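Local coordinates for choline/ethanolamine kinase family protein (Mesorhizobium loti, PDB 3DXQ), which probably acts as a kinase that phosphorylates ethanolamine or a similar small alcohol, as members of the choline/ethanolamine kinase family do, at residues R8-A13 / L42-K47; P23-G28 / V34-D39; E98-K101 / G105-A108; E183-L186 / R191-I194. All blocks are in the same frame, centred on the assembly; numbering follows the deposited sequence.

Interaction 1. Residues R8-A13 / L42-K47; sequences RAKLAA and LRIPGK
No flat group takes part where Lys10 and Leu11 meet Leu42 and Ile44; aliphatic chains do all the touching. Lys10 bends round the end of Ile44. Its chain turns at chi2 (69°) and again at chi4, which brings all four of its methylenes up to one methyl group. Lys10 CG lies 3.5 Å from Ile44 CD1. Lys10 CE is at the same 3.5 Å from Ile44 CD1. The ammonium end makes no hydrogen bond to residues 42-47. Leu11 adds the second pair. Its CD1 meets Leu42 CD2, methyl to methyl. Leu42 has CG anti to the backbone N (chi1 -175°), and this carries CD2 across to the helix side. Cut back to an alanine, position 10 would probably leave Ile44 CD1 without the aliphatic cover that the lysine chain gives it. Leu42 also packs on Ile14, Leu17 and Val83, while Ile44 touches Leu33 of the neighbouring strand 32-37. The N-terminal segment 8-13 is thus laid against strand 40-45 of the five-stranded sheet. With no hydrogen bond or salt bridge between the segments, the contact probably depends on apolar burial and shape.

Interaction 2. Residues P23-G28 / V34-D39; sequences PLERLG and VFRAGD
The amide of Leu27 donates to Val34 O, with N and O 2.7 Å apart and an N-H...O angle of 176°. Glu25 and Arg36 bond in both directions as an antiparallel hydrogen-bonded pair. Arg36 N reaches Glu25 O at 2.7 Å. The return bond, Glu25 N to Arg36 O, is the longer one at 3.3 Å. Arg26 and Phe35 form the non-hydrogen-bonded pair between these bonds.

The side chains divide between two faces. On one face, Arg26 crosses Phe35 at a slant, with its CD 3.6 Å from Phe35 CE1. The bend of the Arg26 chain at chi2 (81°) brings CB and CD of Arg26 against CE1 of Phe35, with CD also near CZ, while Arg26 NH2 bonds to Gly29 O. Leu24 CD2 fits beside Ala37 CB, 3.7 Å away, and also touches Phe35 CB. On the other face, Leu27 CD1 lies against Val34 CG1 and Arg36 CB. Arg36 runs extended from CG to NE, and NE bonds to Gly38 O (3.0 Å), which lies in the guanidinium plane. Glu25 OE1 is near Arg36 NH1, but well out of that plane, so only their charges interact.

Strands 24-27 and 32-37 make the first hairpin of the five-stranded sheet, as in the N-terminal lobe of protein-kinase-like folds. Helix 3-10 packs over the Leu24 and Phe35 face through Thr4, Ala7 and Arg8. Strand 40-45 continues the sheet beyond strand 32-37.

Interaction 3. Residues E98-K101 / G105-A108; sequences EKFK and GSPA
Apolar and edge contacts dominate where Phe100 meets Ser106 and Pro107. The ring of Phe100 turns one edge to the start of the second helix. Its CD1 lies 3.8 Å from Ser106 CB, and its CE1 comes to 3.5 Å from Ser106 O. The Ser106 carbonyl carbon and Pro107 N lie in the plane of the ring, at its rim. Pro107 CD adds a looser touch on Phe100 CD1, at 4.2 Å.

Polar groups meet here without bonding across the segments. Ser106 OG stands 3.3 Å from Phe100 O, yet its hydrogen bond goes to Arg103 O in the short connection between the helices. The Ser106 chi1 of 50° turns OG back toward Phe100 and the carbonyl of Arg103. Phe100 O receives a weak hydrogen bond from Gln222 NE2.

Gly105 is at the N-cap of helix 106-118 with a positive phi of 88°, where a CB would press on the preceding carbonyl oxygen.

Helix 97-102 passes into helix 106-118 through a short connection, with the Phe100 contact buried. Helix 220-231 flanks it through Gln222 and Glu225, and Phe218 meets the Phe100 ring edge-to-face. Met192 of strand 192-194 also touches both Phe100 and Ser106.

Interaction 4. Residues E183-L186 / R191-I194; sequences ENFL and RMWI
Phe185 packs closely with Met192 and Ile194 on the buried face of this hairpin, whereas Leu186 and Trp193 meet more loosely on the partly exposed face. Phe185 and Ile194 lie side by side and point the same way. Ile194 CD1 is 3.7 Å from Phe185 CE2, and Ile194 CG2 lies over one face of the ring. Met192, present as selenomethionine, crosses the phenyl group at about a right angle. Its SE is 3.9 Å from Phe185 CD2 in an oblique Met-aromatic contact. Phe185 has CG anti to its carbonyl carbon (chi1 -74°), which lets its CD2 and CE2 side reach both partners. Phe185 also packs on Ala110 and Ile194 on Ala113, both of helix 106-118.

On the other face, the nearest side-chain atoms of the pair, Leu186 CB and Trp193 CB, are 4.4 Å apart. The indole has the Arg191 guanidinium over one face, with Arg191 CZ above the ring centre. Arg191 NH2 bonds to Gly69 O.

Two backbone bonds join the strands: Leu186 N to Trp193 O at 3.0 Å, and Trp193 N to Leu186 O at 2.9 Å. A serine in place of Phe185 would probably open a gap beside Ile194 and remove the ring from beside the Met192 selenium. The chemistry is thus two-sided: paired amides fix the strand register, while apolar side chains bind the hairpin to helix 106-118.

In the fold
Interactions 1 and 2 share the five-stranded sheet and helix 3-10; Leu42 O and Phe35 N probably bond between them. Interaction 1 is mostly buried and made by aliphatic groups, those of Lys10 included. Interaction 2, at the sheet's outer strand, is partly exposed and combines backbone bonds with apolar pairs and, at its rim, charged side chains. Interactions 3 and 4 lie closer to the chain centre and touch through Met192, whose CE reaches Ser106 and Phe100. Interaction 3 joins two helices without a hydrogen bond across it; interaction 4 is a hairpin with one buried face. The centres of interactions 2 and 4 are about 17 Å apart.

Interaction 1. Residues R8-A13 / L42-K47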
loop_
_atom_site.group_PDB
_atom_site.type_symbol
_atom_site.label_atom_id
_atom_site.label_comp_id
_atom_site.label_asym_id
_atom_site.label_seq_id
_atom_site.Cartn_x
_atom_site.Cartn_y
_atom_site.Cartn_z
ATOM N N ARG A 8 21.407 -1.454 17.015
ATOM C CA ARG A 8 22.430 -0.581 17.578
ATOM C C ARG A 8 23.817 -0.853 16.983
ATOM O O ARG A 8 24.725 -0.027 17.105
ATOM C CB ARG A 8 22.478 -0.720 19.086
ATOM C CG ARG A 8 23.162 0.453 19.759
ATOM C CD ARG A 8 23.159 0.345 21.280
ATOM N NE ARG A 8 21.814 0.380 21.871
ATOM C CZ ARG A 8 21.110 1.480 22.151
ATOM N NH1 ARG A 8 21.594 2.694 21.881
ATOM N NH2 ARG A 8 19.908 1.357 22.702
ATOM N N ALA A 9 23.976 -2.014 16.349
ATOM C CA ALA A 9 25.181 -2.320 15.594
ATOM C C ALA A 9 25.247 -1.372 14.397
ATOM O O ALA A 9 26.256 -0.684 14.204
ATOM C CB ALA A 9 25.159 -3.766 15.121
ATOM N N LYS A 10 24.156 -1.317 13.626
ATOM C CA LYS A 10 24.102 -0.485 12.421
ATOM C C LYS A 10 24.429 0.987 12.665
ATOM O O LYS A 10 24.927 1.658 11.763
ATOM C CB LYS A 10 22.750 -0.605 11.707
ATOM C CG LYS A 10 22.668 -1.729 10.658
ATOM C CD LYS A 10 22.708 -3.128 11.268
ATOM C CE LYS A 10 22.061 -4.181 10.354
ATOM N NZ LYS A 10 22.451 -4.051 8.909
ATOM N N LEU A 11 24.147 1.486 13.862
ATOM C CA LEU A 11 24.451 2.877 14.194
ATOM C C LEU A 11 25.883 3.274 13.894
ATOM O O LEU A 11 26.119 4.375 13.400
ATOM C CB LEU A 11 24.184 3.159 15.671
ATOM C CG LEU A 11 22.769 3.590 16.054
ATOM C CD1 LEU A 11 21.734 2.829 15.245
ATOM C CD2 LEU A 11 22.530 3.428 17.560
ATOM N N ALA A 12 26.829 2.389 14.210
ATOM C CA ALA A 12 28.251 2.637 13.966
ATOM C C ALA A 12 28.419 3.285 12.604
ATOM O O ALA A 12 28.950 4.391 12.507
ATOM C CB ALA A 12 29.049 1.321 14.040
ATOM N N ALA A 13 27.921 2.592 11.576
ATOM C CA ALA A 13 27.944 3.073 10.203
ATOM C C ALA A 13 27.496 4.514 10.135
ATOM O O ALA A 13 28.315 5.386 9.878
ATOM C CB ALA A 13 27.056 2.209 9.297
ATOM N N LEU A 42 15.500 4.890 12.238
ATOM C CA LEU A 42 16.392 3.979 11.548
ATOM C C LEU A 42 15.520 2.878 10.955
ATOM O O LEU A 42 14.735 2.273 11.686
ATOM C CB LEU A 42 17.379 3.396 12.555
ATOM C CG LEU A 42 18.489 2.492 12.036
ATOM C CD1 LEU A 42 19.441 3.222 11.098
ATOM C CD2 LEU A 42 19.241 1.961 13.212
ATOM N N ARG A 43 15.619 2.645 9.645
ATOM C CA ARG A 43 14.849 1.588 8.974
ATOM C C ARG A 43 15.789 0.500 8.421
ATOM O O ARG A 43 16.663 0.790 7.603
ATOM C CB ARG A 43 14.023 2.191 7.841
ATOM C CG ARG A 43 13.492 3.598 8.140
ATOM C CD ARG A 43 12.505 4.086 7.075
ATOM N NE ARG A 43 11.125 3.643 7.338
ATOM C CZ ARG A 43 10.260 4.272 8.141
ATOM N NH1 ARG A 43 10.606 5.387 8.788
ATOM N NH2 ARG A 43 9.028 3.783 8.305
ATOM N N ILE A 44 15.613 -0.745 8.872
ATOM C CA ILE A 44 16.447 -1.884 8.436
ATOM C C ILE A 44 15.628 -2.815 7.539
ATOM O O ILE A 44 14.494 -3.156 7.886
ATOM C CB ILE A 44 16.934 -2.750 9.608
ATOM C CG1 ILE A 44 17.729 -1.935 10.641
ATOM C CG2 ILE A 44 17.798 -3.912 9.079
ATOM C CD1 ILE A 44 19.234 -2.073 10.522
ATOM N N PRO A 45 16.180 -3.227 6.388
ATOM C CA PRO A 45 15.460 -4.156 5.506
ATOM C C PRO A 45 15.349 -5.622 6.008
ATOM O O PRO A 45 16.324 -6.195 6.526
ATOM C CB PRO A 45 16.282 -4.101 4.212
ATOM C CG PRO A 45 17.184 -2.917 4.359
ATOM C CD PRO A 45 17.459 -2.812 5.795
ATOM N N GLY A 46 14.169 -6.218 5.822
ATOM C CA GLY A 46 13.924 -7.620 6.196
ATOM C C GLY A 46 14.291 -8.654 5.128
ATOM O O GLY A 46 13.907 -8.507 3.938
ATOM N N LYS A 47 15.012 -9.694 5.580
ATOM C CA LYS A 47 15.497 -10.820 4.746
ATOM C C LYS A 47 14.427 -11.492 3.848
ATOM O O LYS A 47 14.221 -11.108 2.676
ATOM C CB LYS A 47 16.141 -11.870 5.654
#

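Interaction 2. Residues P23-G28 / V34-D39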
loop_
_atom_site.group_PDB
_atom_site.type_symbol
_atom_site.label_atom_id
_atom_site.label_comp_id
_atom_site.label_asym_id
_atom_site.label_seq_id
_atom_site.Cartn_x
_atom_site.Cartn_y
_atom_site.Cartn_z
ATOM N N PRO A 23 17.460 5.409 24.425
ATOM C CA PRO A 23 16.550 4.296 24.131
ATOM C C PRO A 23 16.152 4.203 22.670
ATOM O O PRO A 23 15.991 5.225 22.017
ATOM C CB PRO A 23 15.303 4.593 24.966
ATOM C CG PRO A 23 15.434 5.969 25.447
ATOM C CD PRO A 23 16.806 6.480 25.195
ATOM N N LEU A 24 15.986 2.965 22.204
ATOM C CA LEU A 24 15.627 2.641 20.836
ATOM C C LEU A 24 14.285 1.948 20.827
ATOM O O LEU A 24 14.168 0.816 21.295
ATOM C CB LEU A 24 16.640 1.678 20.241
ATOM C CG LEU A 24 17.898 2.241 19.633
ATOM C CD1 LEU A 24 18.863 1.093 19.367
ATOM C CD2 LEU A 24 17.519 2.945 18.375
ATOM N N GLU A 25 13.289 2.614 20.257
ATOM C CA GLU A 25 11.937 2.093 20.210
ATOM C C GLU A 25 11.613 1.505 18.851
ATOM O O GLU A 25 11.730 2.179 17.842
ATOM C CB GLU A 25 10.927 3.200 20.538
ATOM C CG GLU A 25 9.467 2.775 20.385
ATOM C CD GLU A 25 8.516 3.927 20.505
ATOM O OE1 GLU A 25 8.931 4.960 21.064
ATOM O OE2 GLU A 25 7.362 3.800 20.035
ATOM N N ARG A 26 11.178 0.250 18.850
ATOM C CA ARG A 26 10.749 -0.456 17.644
ATOM C C ARG A 26 9.354 0.032 17.282
ATOM O O ARG A 26 8.439 -0.050 18.100
ATOM C CB ARG A 26 10.745 -1.973 17.917
ATOM C CG ARG A 26 10.142 -2.865 16.835
ATOM C CD ARG A 26 11.105 -3.136 15.697
ATOM N NE ARG A 26 10.512 -4.017 14.689
ATOM C CZ ARG A 26 10.375 -5.337 14.813
ATOM N NH1 ARG A 26 10.774 -5.971 15.910
ATOM N NH2 ARG A 26 9.822 -6.032 13.826
ATOM N N LEU A 27 9.202 0.562 16.075
ATOM C CA LEU A 27 7.908 1.011 15.579
ATOM C C LEU A 27 7.420 -0.046 14.589
ATOM O O LEU A 27 8.239 -0.656 13.886
ATOM C CB LEU A 27 8.046 2.352 14.875
ATOM C CG LEU A 27 8.863 3.439 15.578
ATOM C CD1 LEU A 27 9.326 4.527 14.593
ATOM C CD2 LEU A 27 8.089 4.044 16.737
ATOM N N GLY A 28 6.097 -0.246 14.531
ATOM C CA GLY A 28 5.445 -1.306 13.721
ATOM C C GLY A 28 6.077 -1.690 12.385
ATOM O O GLY A 28 6.644 -0.837 11.685
ATOM N N VAL A 34 12.067 -1.014 12.095
ATOM C CA VAL A 34 12.142 0.440 12.168
ATOM C C VAL A 34 12.262 0.907 13.621
ATOM O O VAL A 34 11.358 0.715 14.416
ATOM C CB VAL A 34 10.894 1.055 11.512
ATOM C CG1 VAL A 34 11.036 2.570 11.341
ATOM C CG2 VAL A 34 10.656 0.389 10.182
ATOM N N PHE A 35 13.367 1.549 13.958
ATOM C CA PHE A 35 13.606 1.994 15.316
ATOM C C PHE A 35 13.742 3.501 15.449
ATOM O O PHE A 35 14.443 4.138 14.683
ATOM C CB PHE A 35 14.898 1.363 15.829
ATOM C CG PHE A 35 14.865 -0.115 15.825
ATOM C CD1 PHE A 35 14.400 -0.808 16.931
ATOM C CD2 PHE A 35 15.256 -0.818 14.702
ATOM C CE1 PHE A 35 14.356 -2.173 16.927
ATOM C CE2 PHE A 35 15.203 -2.192 14.686
ATOM C CZ PHE A 35 14.752 -2.873 15.801
ATOM N N ARG A 36 13.108 4.070 16.454
ATOM C CA ARG A 36 13.252 5.490 16.696
ATOM C C ARG A 36 14.474 5.734 17.578
ATOM O O ARG A 36 14.539 5.182 18.664
ATOM C CB ARG A 36 12.000 6.025 17.367
ATOM C CG ARG A 36 12.016 7.512 17.508
ATOM C CD ARG A 36 10.905 7.982 18.378
ATOM N NE ARG A 36 11.287 9.236 19.006
ATOM C CZ ARG A 36 10.547 9.867 19.907
ATOM N NH1 ARG A 36 9.366 9.367 20.276
ATOM N NH2 ARG A 36 10.998 11.008 20.424
ATOM N N ALA A 37 15.432 6.537 17.098
ATOM C CA ALA A 37 16.649 6.875 17.827
ATOM C C ALA A 37 16.706 8.383 17.970
ATOM O O ALA A 37 17.082 9.079 17.025
ATOM C CB ALA A 37 17.857 6.372 17.078
ATOM N N GLY A 38 16.333 8.891 19.142
ATOM C CA GLY A 38 16.290 10.333 19.378
ATOM C C GLY A 38 15.096 10.906 18.643
ATOM O O GLY A 38 13.958 10.596 18.960
ATOM N N ASP A 39 15.375 11.722 17.631
ATOM C CA ASP A 39 14.354 12.328 16.779
ATOM C C ASP A 39 14.467 11.811 15.336
ATOM O O ASP A 39 13.837 12.341 14.431
ATOM C CB ASP A 39 14.512 13.854 16.834
ATOM C CG ASP A 39 14.493 14.373 18.260
ATOM O OD1 ASP A 39 13.551 14.020 18.977
ATOM O OD2 ASP A 39 15.413 15.110 18.681
#

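Interaction 3. Residues E98-K101 / G105-A108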
loop_
_atom_site.group_PDB
_atom_site.type_symbol
_atom_site.label_atom_id
_atom_site.label_comp_id
_atom_site.label_asym_id
_atom_site.label_seq_id
_atom_site.Cartn_x
_atom_site.Cartn_y
_atom_site.Cartn_z
ATOM N N GLU A 98 -8.997 0.316 12.828
ATOM C CA GLU A 98 -9.709 0.829 13.995
ATOM C C GLU A 98 -9.557 2.343 14.125
ATOM O O GLU A 98 -10.541 3.052 14.290
ATOM C CB GLU A 98 -9.244 0.117 15.275
ATOM C CG GLU A 98 -10.079 0.446 16.507
ATOM C CD GLU A 98 -9.554 -0.186 17.811
ATOM O OE1 GLU A 98 -8.774 -1.172 17.759
ATOM O OE2 GLU A 98 -9.945 0.307 18.902
ATOM N N LYS A 99 -8.336 2.847 14.025
ATOM C CA LYS A 99 -8.131 4.291 14.146
ATOM C C LYS A 99 -8.770 5.093 13.010
ATOM O O LYS A 99 -9.062 6.284 13.191
ATOM C CB LYS A 99 -6.648 4.632 14.261
ATOM C CG LYS A 99 -5.984 4.135 15.550
ATOM C CD LYS A 99 -4.465 3.992 15.322
ATOM C CE LYS A 99 -3.710 3.537 16.554
ATOM N NZ LYS A 99 -3.535 4.678 17.472
ATOM N N PHE A 100 -8.983 4.456 11.854
ATOM C CA PHE A 100 -9.638 5.125 10.720
ATOM C C PHE A 100 -11.130 5.345 10.942
ATOM O O PHE A 100 -11.720 6.207 10.324
ATOM C CB PHE A 100 -9.379 4.403 9.384
ATOM C CG PHE A 100 -8.181 4.951 8.621
ATOM C CD1 PHE A 100 -8.204 6.241 8.102
ATOM C CD2 PHE A 100 -7.052 4.178 8.409
ATOM C CE1 PHE A 100 -7.107 6.751 7.404
ATOM C CE2 PHE A 100 -5.979 4.664 7.709
ATOM C CZ PHE A 100 -6.004 5.967 7.202
ATOM N N LYS A 101 -11.733 4.549 11.815
ATOM C CA LYS A 101 -13.121 4.762 12.261
ATOM C C LYS A 101 -13.090 5.728 13.470
ATOM O O LYS A 101 -13.940 6.591 13.616
ATOM C CB LYS A 101 -13.775 3.443 12.724
ATOM C CG LYS A 101 -13.697 2.240 11.785
ATOM C CD LYS A 101 -14.898 2.099 10.846
ATOM C CE LYS A 101 -15.081 0.647 10.353
ATOM N NZ LYS A 101 -13.851 0.024 9.820
ATOM N N GLY A 105 -12.249 12.434 10.472
ATOM C CA GLY A 105 -11.547 13.147 9.391
ATOM C C GLY A 105 -10.320 12.433 8.847
ATOM O O GLY A 105 -9.719 12.888 7.863
ATOM N N SER A 106 -9.945 11.316 9.474
ATOM C CA SER A 106 -8.770 10.562 9.051
ATOM C C SER A 106 -8.881 10.049 7.597
ATOM O O SER A 106 -7.924 10.143 6.828
ATOM C CB SER A 106 -8.405 9.445 10.065
ATOM O OG SER A 106 -9.487 8.607 10.450
ATOM N N PRO A 107 -10.036 9.531 7.192
ATOM C CA PRO A 107 -10.074 9.162 5.760
ATOM C C PRO A 107 -9.832 10.383 4.867
ATOM O O PRO A 107 -9.101 10.308 3.869
ATOM C CB PRO A 107 -11.474 8.608 5.566
ATOM C CG PRO A 107 -11.889 8.129 6.966
ATOM C CD PRO A 107 -11.274 9.161 7.897
ATOM N N ALA A 108 -10.410 11.513 5.240
ATOM C CA ALA A 108 -10.275 12.696 4.417
ATOM C C ALA A 108 -8.799 13.087 4.366
ATOM O O ALA A 108 -8.268 13.428 3.307
ATOM C CB ALA A 108 -11.134 13.832 4.957
#

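Interaction 4. Residues E183-L186 / R191-I194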
loop_
_atom_site.group_PDB
_atom_site.type_symbol
_atom_site.label_atom_id
_atom_site.label_comp_id
_atom_site.label_asym_id
_atom_site.label_seq_id
_atom_site.Cartn_x
_atom_site.Cartn_y
_atom_site.Cartn_z
ATOM N N GLU A 183 -0.922 1.012 8.407
ATOM C CA GLU A 183 0.299 1.228 9.211
ATOM C C GLU A 183 1.275 2.200 8.551
ATOM O O GLU A 183 2.071 2.833 9.223
ATOM C CB GLU A 183 1.030 -0.088 9.537
ATOM C CG GLU A 183 1.584 -0.851 8.338
ATOM C CD GLU A 183 2.556 -1.954 8.727
ATOM O OE1 GLU A 183 3.672 -1.638 9.210
ATOM O OE2 GLU A 183 2.214 -3.138 8.522
ATOM N N ASN A 184 1.202 2.331 7.231
ATOM C CA ASN A 184 2.049 3.273 6.501
ATOM C C ASN A 184 1.644 4.741 6.624
ATOM O O ASN A 184 2.308 5.599 6.056
ATOM C CB ASN A 184 2.068 2.877 5.019
ATOM C CG ASN A 184 2.812 1.579 4.783
ATOM O OD1 ASN A 184 3.684 1.209 5.575
ATOM N ND2 ASN A 184 2.496 0.892 3.676
ATOM N N PHE A 185 0.555 5.030 7.337
ATOM C CA PHE A 185 0.080 6.393 7.503
ATOM C C PHE A 185 0.350 6.889 8.904
ATOM O O PHE A 185 -0.011 6.238 9.880
ATOM C CB PHE A 185 -1.419 6.490 7.248
ATOM C CG PHE A 185 -1.798 6.401 5.800
ATOM C CD1 PHE A 185 -1.985 5.166 5.195
ATOM C CD2 PHE A 185 -1.980 7.557 5.048
ATOM C CE1 PHE A 185 -2.326 5.075 3.871
ATOM C CE2 PHE A 185 -2.323 7.477 3.720
ATOM C CZ PHE A 185 -2.496 6.226 3.122
ATOM N N LEU A 186 0.982 8.058 8.987
ATOM C CA LEU A 186 1.258 8.694 10.257
ATOM C C LEU A 186 0.370 9.915 10.316
ATOM O O LEU A 186 0.495 10.821 9.489
ATOM C CB LEU A 186 2.728 9.088 10.367
ATOM C CG LEU A 186 3.717 7.977 9.994
ATOM C CD1 LEU A 186 5.133 8.504 10.191
ATOM C CD2 LEU A 186 3.470 6.653 10.766
ATOM N N ARG A 191 -2.843 16.380 9.385
ATOM C CA ARG A 191 -2.319 15.855 8.135
ATOM C C ARG A 191 -1.675 14.483 8.292
ATOM O O ARG A 191 -1.158 14.109 9.365
ATOM C CB ARG A 191 -1.308 16.830 7.508
ATOM C CG ARG A 191 0.011 16.988 8.267
ATOM C CD ARG A 191 1.096 17.514 7.335
ATOM N NE ARG A 191 1.270 16.611 6.201
ATOM C CZ ARG A 191 2.033 16.863 5.138
ATOM N NH1 ARG A 191 2.716 18.004 5.030
ATOM N NH2 ARG A 191 2.105 15.949 4.176
HETATM N N MSE A 192 -1.699 13.751 7.193
HETATM C CA MSE A 192 -1.156 12.421 7.143
HETATM C C MSE A 192 0.120 12.522 6.386
HETATM O O MSE A 192 0.183 13.280 5.426
HETATM C CB MSE A 192 -2.064 11.517 6.337
HETATM C CG MSE A 192 -3.411 11.368 6.915
HETATM SE SE MSE A 192 -3.466 9.784 7.883
HETATM C CE MSE A 192 -5.216 10.026 8.873
ATOM N N TRP A 193 1.128 11.784 6.851
ATOM C CA TRP A 193 2.316 11.523 6.082
ATOM C C TRP A 193 2.222 10.050 5.692
ATOM O O TRP A 193 1.466 9.280 6.287
ATOM C CB TRP A 193 3.548 11.736 6.908
ATOM C CG TRP A 193 3.713 13.119 7.492
ATOM C CD1 TRP A 193 3.184 13.586 8.655
ATOM C CD2 TRP A 193 4.514 14.167 6.966
ATOM N NE1 TRP A 193 3.587 14.876 8.879
ATOM C CE2 TRP A 193 4.410 15.261 7.861
ATOM C CE3 TRP A 193 5.298 14.300 5.820
ATOM C CZ2 TRP A 193 5.073 16.475 7.649
ATOM C CZ3 TRP A 193 5.966 15.512 5.602
ATOM C CH2 TRP A 193 5.845 16.585 6.519
ATOM N N ILE A 194 2.974 9.655 4.675
ATOM C CA ILE A 194 2.994 8.261 4.246
ATOM C C ILE A 194 4.458 7.797 4.174
ATOM O O ILE A 194 5.325 8.556 3.750
ATOM C CB ILE A 194 2.293 8.071 2.878
ATOM C CG1 ILE A 194 1.029 8.944 2.798
ATOM C CG2 ILE A 194 1.962 6.622 2.664
ATOM C CD1 ILE A 194 0.274 8.871 1.511
#